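Local structure of Slr1438 protein (3K25) at residues 8-16 with 24-32; 108-118 with 130-139. The protein is of unknown function but belongs to the aldose 1-epimerase family and may bind a carbohydrate and act as an isomerase. One frame throughout, in Å; residues are numbered along the deposited sequence.

Contact 1: 8-16 with 24-32; sequences PDRPLTYHL and RLSLVPGRG
Leu16 and Leu25 sit opposite one another as an antiparallel hydrogen-bonded pair, with Leu16 N on Leu25 O at 2.7 Å and Leu25 N on Leu16 O at 2.7 Å. Their side chains leave the same face, that of Tyr14 and Leu27, and meet at the root, CB of Leu16 to CB of Leu25 4.2 Å. Beyond CB they part: CG of Leu16 is anti to its own carbonyl carbon (chi1 -80°), whereas CG of Leu25 is anti to its backbone N (chi1 179°). Leu25 also touches Val35 of the next strand. A second bonded pair, Tyr14 with Leu27, continues the register, and between the two pairs His15 and Ser26 face the other way. The pairing is a beta hairpin of strands 14-18 and 23-28, the first two strands of a small antiparallel sheet that packs on a larger one in this galactose mutarotase-like fold. Where the regular pairing ends, Val28 takes over: its CG2 branch slants across the ring of Pro11, 3.6 Å from Pro11 CG, and its CB lies 3.7 Å from Leu12 O. Phe53 adjoins both Val28 and Pro11. Thr13 folds its hydroxyl back along its own segment, OG1 donating to Pro11 O at 2.8 Å from above the carbonyl plane.

Contact 2: 108-118 with 130-139; sequences DNARLDLRLSH and FELVFSYQLQ
Backbone hydrogen bonds join Ala110 with Leu138, Leu112 with Tyr136, Leu114 with Phe134 and Leu116 with Leu132, each pair bonded in both directions, so strands 110-117 and 130-139 run antiparallel without a break in register. Polar side chains share the face of Arg111, Asp113 and Arg115. Ser135 OG donates to Asp113 OD1 at 2.9 Å, while Arg111 NE reaches that same oxygen at 3.2 Å from the opposite face of the carboxylate. Arg111 NH2 binds the syn lone pair of Asp113 OD2, a side-on grip that fixes the carboxylate's rotation. The extended Arg111 chain lies alongside Gln137, and Ser135 OG, which accepts from Gln137 NE2, sits over one guanidinium face. A leucine in place of Arg111 would probably leave the charge of Asp113 without its mate and its carboxylate freer to turn about the Ser135 bond. Arg115 bridges to Glu131 differently: NE (2.9 Å) and NH2 (2.6 Å) both take Glu131 OE2 at the guanidinium edge, the guanidinium and carboxylate planes 72° apart, and NH1 goes to Glu100. Strands 110-117 and 130-139 are the second and third of an eight-stranded antiparallel sheet of the aldose 1-epimerase-like fold, between strands 100-105 and 142-151. Apolar contacts lie on the other face and at the 118/130 end. On that face Leu114 CD1 comes within 3.5 Å of Tyr136 CE1, the leucine crossing the tyrosine at about a right angle. At the end, Phe130, with CG between backbone N and carbonyl carbon (chi1 81°), turns its ring edge to Leu116, CE1 to Leu116 CG 3.9 Å. His118 CB lies over its face in a CH-pi contact, 3.9 Å from the centroid.

From the N terminus the chain enters contact 1, where strand 14-18 turns back through a short connection into strand 23-28; strands 34-40 and 43-44 then complete the small sheet. Much later, after strand 100-105, contact 2 closes a longer loop that carries the helix 120-123. The two closures follow in series, neither enclosing nor crossing the other, yet they touch in space. Tyr14 lies on Leu112, Leu16 reaches Ala110 and Leu138, and Leu27 packs on the Tyr136 ring. The apolar face of 8-16 with 24-32 thus rests on that of 108-118 with 130-139, so the small N-terminal sheet packs on the eight-stranded sheet that contains 110-117 and 130-139.

Contact 1: 8-16 with 24-32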
# COMPACT_ATOMS: atom_id res chain seq x y z
N PRO A 8 1.82 -18.76 -20.11
CA PRO A 8 1.59 -17.31 -20.05
C PRO A 8 2.83 -16.52 -19.67
O PRO A 8 3.90 -17.10 -19.48
CB PRO A 8 0.50 -17.19 -19.00
CG PRO A 8 0.88 -18.27 -18.04
CD PRO A 8 1.19 -19.44 -18.97
N ASP A 9 2.69 -15.21 -19.57
CA ASP A 9 3.81 -14.38 -19.20
C ASP A 9 3.93 -14.37 -17.69
O ASP A 9 2.94 -14.49 -16.98
CB ASP A 9 3.60 -12.95 -19.69
CG ASP A 9 4.86 -12.10 -19.58
OD1 ASP A 9 5.69 -12.16 -20.51
OD2 ASP A 9 5.02 -11.40 -18.56
N ARG A 10 5.16 -14.27 -17.19
CA ARG A 10 5.42 -14.21 -15.76
C ARG A 10 6.59 -13.26 -15.55
O ARG A 10 7.69 -13.51 -16.03
CB ARG A 10 5.75 -15.58 -15.18
CG ARG A 10 5.74 -15.57 -13.65
CD ARG A 10 5.95 -16.95 -13.07
NE ARG A 10 7.30 -17.44 -13.31
CZ ARG A 10 7.76 -18.61 -12.88
NH1 ARG A 10 6.97 -19.42 -12.18
NH2 ARG A 10 9.00 -18.97 -13.15
N PRO A 11 6.37 -12.16 -14.82
CA PRO A 11 7.41 -11.17 -14.56
C PRO A 11 8.53 -11.62 -13.64
O PRO A 11 8.40 -12.61 -12.92
CB PRO A 11 6.63 -10.01 -13.96
CG PRO A 11 5.56 -10.73 -13.18
CD PRO A 11 5.11 -11.80 -14.15
N LEU A 12 9.63 -10.88 -13.68
CA LEU A 12 10.77 -11.17 -12.84
C LEU A 12 10.29 -11.03 -11.40
O LEU A 12 9.95 -9.94 -10.92
CB LEU A 12 11.91 -10.21 -13.15
CG LEU A 12 13.23 -10.70 -12.56
CD1 LEU A 12 14.34 -10.54 -13.59
CD2 LEU A 12 13.53 -9.96 -11.28
N THR A 13 10.27 -12.16 -10.71
CA THR A 13 9.79 -12.22 -9.34
C THR A 13 10.87 -12.59 -8.34
O THR A 13 11.62 -13.56 -8.54
CB THR A 13 8.66 -13.24 -9.24
OG1 THR A 13 7.68 -12.92 -10.24
CG2 THR A 13 8.03 -13.23 -7.86
N TYR A 14 10.94 -11.82 -7.26
CA TYR A 14 11.89 -12.09 -6.20
C TYR A 14 11.17 -12.87 -5.12
O TYR A 14 9.98 -12.67 -4.89
CB TYR A 14 12.47 -10.79 -5.64
CG TYR A 14 13.76 -10.40 -6.33
CD1 TYR A 14 13.75 -9.82 -7.60
CD2 TYR A 14 14.99 -10.69 -5.75
CE1 TYR A 14 14.95 -9.56 -8.28
CE2 TYR A 14 16.19 -10.43 -6.41
CZ TYR A 14 16.16 -9.87 -7.67
OH TYR A 14 17.35 -9.64 -8.32
N HIS A 15 11.89 -13.79 -4.48
CA HIS A 15 11.32 -14.62 -3.42
C HIS A 15 12.10 -14.44 -2.13
O HIS A 15 13.32 -14.63 -2.09
CB HIS A 15 11.36 -16.09 -3.83
CG HIS A 15 10.46 -16.41 -4.97
ND1 HIS A 15 9.11 -16.64 -4.82
CD2 HIS A 15 10.71 -16.53 -6.30
CE1 HIS A 15 8.56 -16.88 -6.00
NE2 HIS A 15 9.51 -16.82 -6.91
N LEU A 16 11.40 -14.06 -1.07
CA LEU A 16 12.04 -13.85 0.22
C LEU A 16 11.58 -14.90 1.22
O LEU A 16 10.43 -15.35 1.18
CB LEU A 16 11.74 -12.44 0.75
CG LEU A 16 12.57 -11.29 0.18
CD1 LEU A 16 12.18 -11.02 -1.28
CD2 LEU A 16 12.35 -10.04 1.03
N ARG A 24 7.59 -16.88 3.65
CA ARG A 24 8.04 -16.61 2.30
C ARG A 24 7.19 -15.53 1.65
O ARG A 24 5.96 -15.48 1.81
CB ARG A 24 8.04 -17.90 1.46
CG ARG A 24 6.87 -18.87 1.69
CD ARG A 24 7.34 -20.31 1.47
NE ARG A 24 8.06 -20.47 0.21
CZ ARG A 24 9.14 -21.23 0.05
NH1 ARG A 24 9.62 -21.91 1.07
NH2 ARG A 24 9.74 -21.31 -1.13
N LEU A 25 7.87 -14.64 0.93
CA LEU A 25 7.19 -13.53 0.28
C LEU A 25 7.60 -13.42 -1.19
O LEU A 25 8.73 -13.78 -1.57
CB LEU A 25 7.51 -12.24 1.04
CG LEU A 25 6.96 -10.89 0.59
CD1 LEU A 25 6.87 -9.97 1.81
CD2 LEU A 25 7.85 -10.28 -0.50
N SER A 26 6.68 -12.93 -2.01
CA SER A 26 6.94 -12.76 -3.43
C SER A 26 6.81 -11.29 -3.79
O SER A 26 5.75 -10.69 -3.61
CB SER A 26 5.96 -13.59 -4.26
OG SER A 26 6.03 -14.96 -3.90
N LEU A 27 7.89 -10.71 -4.30
CA LEU A 27 7.90 -9.32 -4.70
C LEU A 27 8.31 -9.20 -6.17
O LEU A 27 9.33 -9.75 -6.58
CB LEU A 27 8.85 -8.54 -3.78
CG LEU A 27 9.38 -7.14 -4.10
CD1 LEU A 27 8.32 -6.26 -4.70
CD2 LEU A 27 9.93 -6.56 -2.82
N VAL A 28 7.50 -8.52 -6.98
CA VAL A 28 7.80 -8.34 -8.39
C VAL A 28 7.95 -6.84 -8.70
O VAL A 28 6.97 -6.13 -8.98
CB VAL A 28 6.72 -9.06 -9.29
CG1 VAL A 28 5.40 -9.08 -8.58
CG2 VAL A 28 6.59 -8.39 -10.66
N PRO A 29 9.19 -6.33 -8.62
CA PRO A 29 9.67 -4.96 -8.84
C PRO A 29 9.28 -4.19 -10.10
O PRO A 29 9.10 -2.99 -10.06
CB PRO A 29 11.19 -5.10 -8.70
CG PRO A 29 11.43 -6.53 -9.10
CD PRO A 29 10.33 -7.24 -8.41
N GLY A 30 9.18 -4.89 -11.23
CA GLY A 30 8.81 -4.23 -12.47
C GLY A 30 7.36 -3.78 -12.50
O GLY A 30 6.97 -2.99 -13.36
N ARG A 31 6.55 -4.28 -11.56
CA ARG A 31 5.14 -3.93 -11.47
C ARG A 31 4.85 -3.03 -10.28
O ARG A 31 3.94 -3.32 -9.50
CB ARG A 31 4.27 -5.17 -11.32
CG ARG A 31 4.29 -6.10 -12.49
CD ARG A 31 3.73 -5.46 -13.73
NE ARG A 31 2.82 -6.39 -14.39
CZ ARG A 31 1.55 -6.52 -14.06
NH1 ARG A 31 1.05 -5.77 -13.10
NH2 ARG A 31 0.79 -7.42 -14.67
N GLY A 32 5.62 -1.97 -10.12
CA GLY A 32 5.39 -1.06 -9.01
C GLY A 32 6.06 -1.41 -7.70
O GLY A 32 5.60 -0.96 -6.65

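Contact 2: 108-118 with 130-139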
# COMPACT_ATOMS: atom_id res chain seq x y z
N ASP A 108 20.25 -10.10 8.99
CA ASP A 108 19.30 -9.93 10.08
C ASP A 108 17.88 -10.22 9.65
O ASP A 108 16.96 -10.25 10.46
CB ASP A 108 19.39 -8.51 10.65
CG ASP A 108 20.78 -8.20 11.20
OD1 ASP A 108 21.31 -9.01 11.99
OD2 ASP A 108 21.33 -7.13 10.86
N ASN A 109 17.72 -10.45 8.35
CA ASN A 109 16.42 -10.75 7.75
C ASN A 109 16.58 -10.87 6.24
O ASN A 109 17.69 -10.75 5.72
CB ASN A 109 15.42 -9.64 8.07
CG ASN A 109 15.96 -8.24 7.75
OD1 ASN A 109 16.44 -7.98 6.65
ND2 ASN A 109 15.86 -7.34 8.72
N ALA A 110 15.47 -11.12 5.55
CA ALA A 110 15.48 -11.20 4.09
C ALA A 110 15.21 -9.75 3.70
O ALA A 110 14.15 -9.22 3.98
CB ALA A 110 14.36 -12.11 3.58
N ARG A 111 16.18 -9.10 3.07
CA ARG A 111 15.98 -7.71 2.71
C ARG A 111 16.25 -7.34 1.26
O ARG A 111 17.35 -7.55 0.74
CB ARG A 111 16.85 -6.84 3.63
CG ARG A 111 16.98 -5.41 3.19
CD ARG A 111 17.68 -4.61 4.24
NE ARG A 111 18.06 -3.29 3.74
CZ ARG A 111 18.47 -2.30 4.53
NH1 ARG A 111 18.54 -2.49 5.84
NH2 ARG A 111 18.82 -1.14 4.00
N LEU A 112 15.23 -6.79 0.62
CA LEU A 112 15.33 -6.38 -0.78
C LEU A 112 15.14 -4.86 -0.88
O LEU A 112 14.17 -4.31 -0.36
CB LEU A 112 14.28 -7.10 -1.62
CG LEU A 112 14.60 -7.36 -3.10
CD1 LEU A 112 15.13 -6.10 -3.74
CD2 LEU A 112 15.64 -8.44 -3.20
N ASP A 113 16.08 -4.18 -1.54
CA ASP A 113 16.03 -2.73 -1.70
C ASP A 113 15.71 -2.29 -3.13
O ASP A 113 16.47 -2.55 -4.06
CB ASP A 113 17.34 -2.12 -1.21
CG ASP A 113 17.45 -2.14 0.29
OD1 ASP A 113 16.63 -2.83 0.93
OD2 ASP A 113 18.35 -1.47 0.83
N LEU A 114 14.59 -1.59 -3.28
CA LEU A 114 14.13 -1.12 -4.59
C LEU A 114 14.15 0.39 -4.75
O LEU A 114 14.00 1.14 -3.79
CB LEU A 114 12.71 -1.62 -4.83
CG LEU A 114 12.49 -3.11 -4.63
CD1 LEU A 114 11.05 -3.45 -4.97
CD2 LEU A 114 13.45 -3.90 -5.53
N ARG A 115 14.29 0.82 -6.00
CA ARG A 115 14.34 2.24 -6.30
C ARG A 115 13.43 2.68 -7.43
O ARG A 115 13.34 2.03 -8.49
CB ARG A 115 15.78 2.64 -6.64
CG ARG A 115 15.92 3.98 -7.35
CD ARG A 115 17.40 4.25 -7.63
NE ARG A 115 17.62 5.56 -8.22
CZ ARG A 115 17.62 5.81 -9.52
NH1 ARG A 115 17.42 4.83 -10.39
NH2 ARG A 115 17.82 7.05 -9.95
N LEU A 116 12.74 3.79 -7.18
CA LEU A 116 11.86 4.40 -8.16
C LEU A 116 12.27 5.85 -8.32
O LEU A 116 12.18 6.65 -7.38
CB LEU A 116 10.41 4.32 -7.73
CG LEU A 116 9.48 5.02 -8.73
CD1 LEU A 116 9.83 4.60 -10.16
CD2 LEU A 116 8.03 4.67 -8.38
N SER A 117 12.72 6.18 -9.52
CA SER A 117 13.16 7.52 -9.83
C SER A 117 12.23 8.23 -10.79
O SER A 117 11.59 7.61 -11.65
CB SER A 117 14.56 7.48 -10.47
OG SER A 117 14.94 8.76 -10.96
N HIS A 118 12.18 9.54 -10.64
CA HIS A 118 11.37 10.36 -11.52
C HIS A 118 11.94 10.23 -12.94
O HIS A 118 13.06 9.74 -13.14
CB HIS A 118 11.44 11.81 -11.05
CG HIS A 118 12.82 12.39 -11.08
ND1 HIS A 118 13.39 12.90 -12.23
CD2 HIS A 118 13.77 12.50 -10.11
CE1 HIS A 118 14.62 13.31 -11.97
NE2 HIS A 118 14.87 13.08 -10.69
N PHE A 130 11.68 13.64 -7.81
CA PHE A 130 11.64 12.69 -6.70
C PHE A 130 12.49 11.44 -6.90
O PHE A 130 12.78 11.03 -8.02
CB PHE A 130 10.19 12.26 -6.43
CG PHE A 130 9.69 11.19 -7.37
CD1 PHE A 130 9.97 9.85 -7.11
CD2 PHE A 130 9.00 11.53 -8.53
CE1 PHE A 130 9.57 8.85 -8.00
CE2 PHE A 130 8.60 10.55 -9.43
CZ PHE A 130 8.88 9.20 -9.18
N GLU A 131 12.86 10.84 -5.78
CA GLU A 131 13.60 9.58 -5.79
C GLU A 131 13.19 8.79 -4.55
O GLU A 131 13.34 9.26 -3.42
CB GLU A 131 15.12 9.79 -5.81
CG GLU A 131 15.84 8.47 -6.11
CD GLU A 131 17.30 8.63 -6.50
OE1 GLU A 131 18.11 8.96 -5.62
OE2 GLU A 131 17.64 8.42 -7.69
N LEU A 132 12.66 7.60 -4.77
CA LEU A 132 12.22 6.75 -3.68
C LEU A 132 13.03 5.47 -3.60
O LEU A 132 13.28 4.83 -4.62
CB LEU A 132 10.75 6.36 -3.88
CG LEU A 132 9.59 7.28 -3.51
CD1 LEU A 132 9.89 8.73 -3.83
CD2 LEU A 132 8.35 6.80 -4.27
N VAL A 133 13.46 5.12 -2.39
CA VAL A 133 14.17 3.87 -2.17
C VAL A 133 13.43 3.21 -1.02
O VAL A 133 13.39 3.74 0.09
CB VAL A 133 15.67 4.06 -1.78
CG1 VAL A 133 16.47 4.63 -2.95
CG2 VAL A 133 15.77 4.96 -0.58
N PHE A 134 12.80 2.08 -1.31
CA PHE A 134 12.05 1.36 -0.29
C PHE A 134 12.82 0.11 0.05
O PHE A 134 13.43 -0.52 -0.82
CB PHE A 134 10.65 0.96 -0.79
CG PHE A 134 9.67 2.12 -0.89
CD1 PHE A 134 10.11 3.45 -0.86
CD2 PHE A 134 8.31 1.87 -1.08
CE1 PHE A 134 9.21 4.50 -1.01
CE2 PHE A 134 7.40 2.92 -1.23
CZ PHE A 134 7.84 4.23 -1.20
N SER A 135 12.80 -0.25 1.33
CA SER A 135 13.48 -1.43 1.80
C SER A 135 12.43 -2.38 2.35
O SER A 135 11.66 -2.02 3.24
CB SER A 135 14.49 -1.05 2.90
OG SER A 135 15.18 -2.19 3.39
N TYR A 136 12.37 -3.58 1.80
CA TYR A 136 11.42 -4.57 2.26
C TYR A 136 12.23 -5.59 3.05
O TYR A 136 13.13 -6.22 2.52
CB TYR A 136 10.72 -5.24 1.09
CG TYR A 136 10.09 -4.28 0.10
CD1 TYR A 136 10.89 -3.48 -0.71
CD2 TYR A 136 8.71 -4.22 -0.06
CE1 TYR A 136 10.33 -2.65 -1.66
CE2 TYR A 136 8.14 -3.39 -1.02
CZ TYR A 136 8.96 -2.61 -1.82
OH TYR A 136 8.42 -1.84 -2.83
N GLN A 137 11.89 -5.73 4.33
CA GLN A 137 12.57 -6.64 5.24
C GLN A 137 11.59 -7.66 5.77
O GLN A 137 10.57 -7.31 6.34
CB GLN A 137 13.20 -5.84 6.37
CG GLN A 137 14.00 -4.68 5.83
CD GLN A 137 14.40 -3.69 6.88
OE1 GLN A 137 13.92 -3.73 8.01
NE2 GLN A 137 15.28 -2.77 6.51
N LEU A 138 11.93 -8.94 5.58
CA LEU A 138 11.10 -10.05 6.02
C LEU A 138 11.79 -10.86 7.11
O LEU A 138 12.88 -11.37 6.89
CB LEU A 138 10.79 -10.97 4.85
CG LEU A 138 9.88 -12.14 5.24
CD1 LEU A 138 8.44 -11.65 5.14
CD2 LEU A 138 10.11 -13.35 4.32
N GLN A 139 11.15 -10.95 8.27
CA GLN A 139 11.68 -11.75 9.38
C GLN A 139 10.54 -12.32 10.20
O GLN A 139 9.47 -11.71 10.32
CB GLN A 139 12.55 -10.94 10.34
CG GLN A 139 12.55 -11.60 11.73
CD GLN A 139 13.26 -10.81 12.82
OE1 GLN A 139 13.09 -9.59 12.93
NE2 GLN A 139 14.04 -11.50 13.64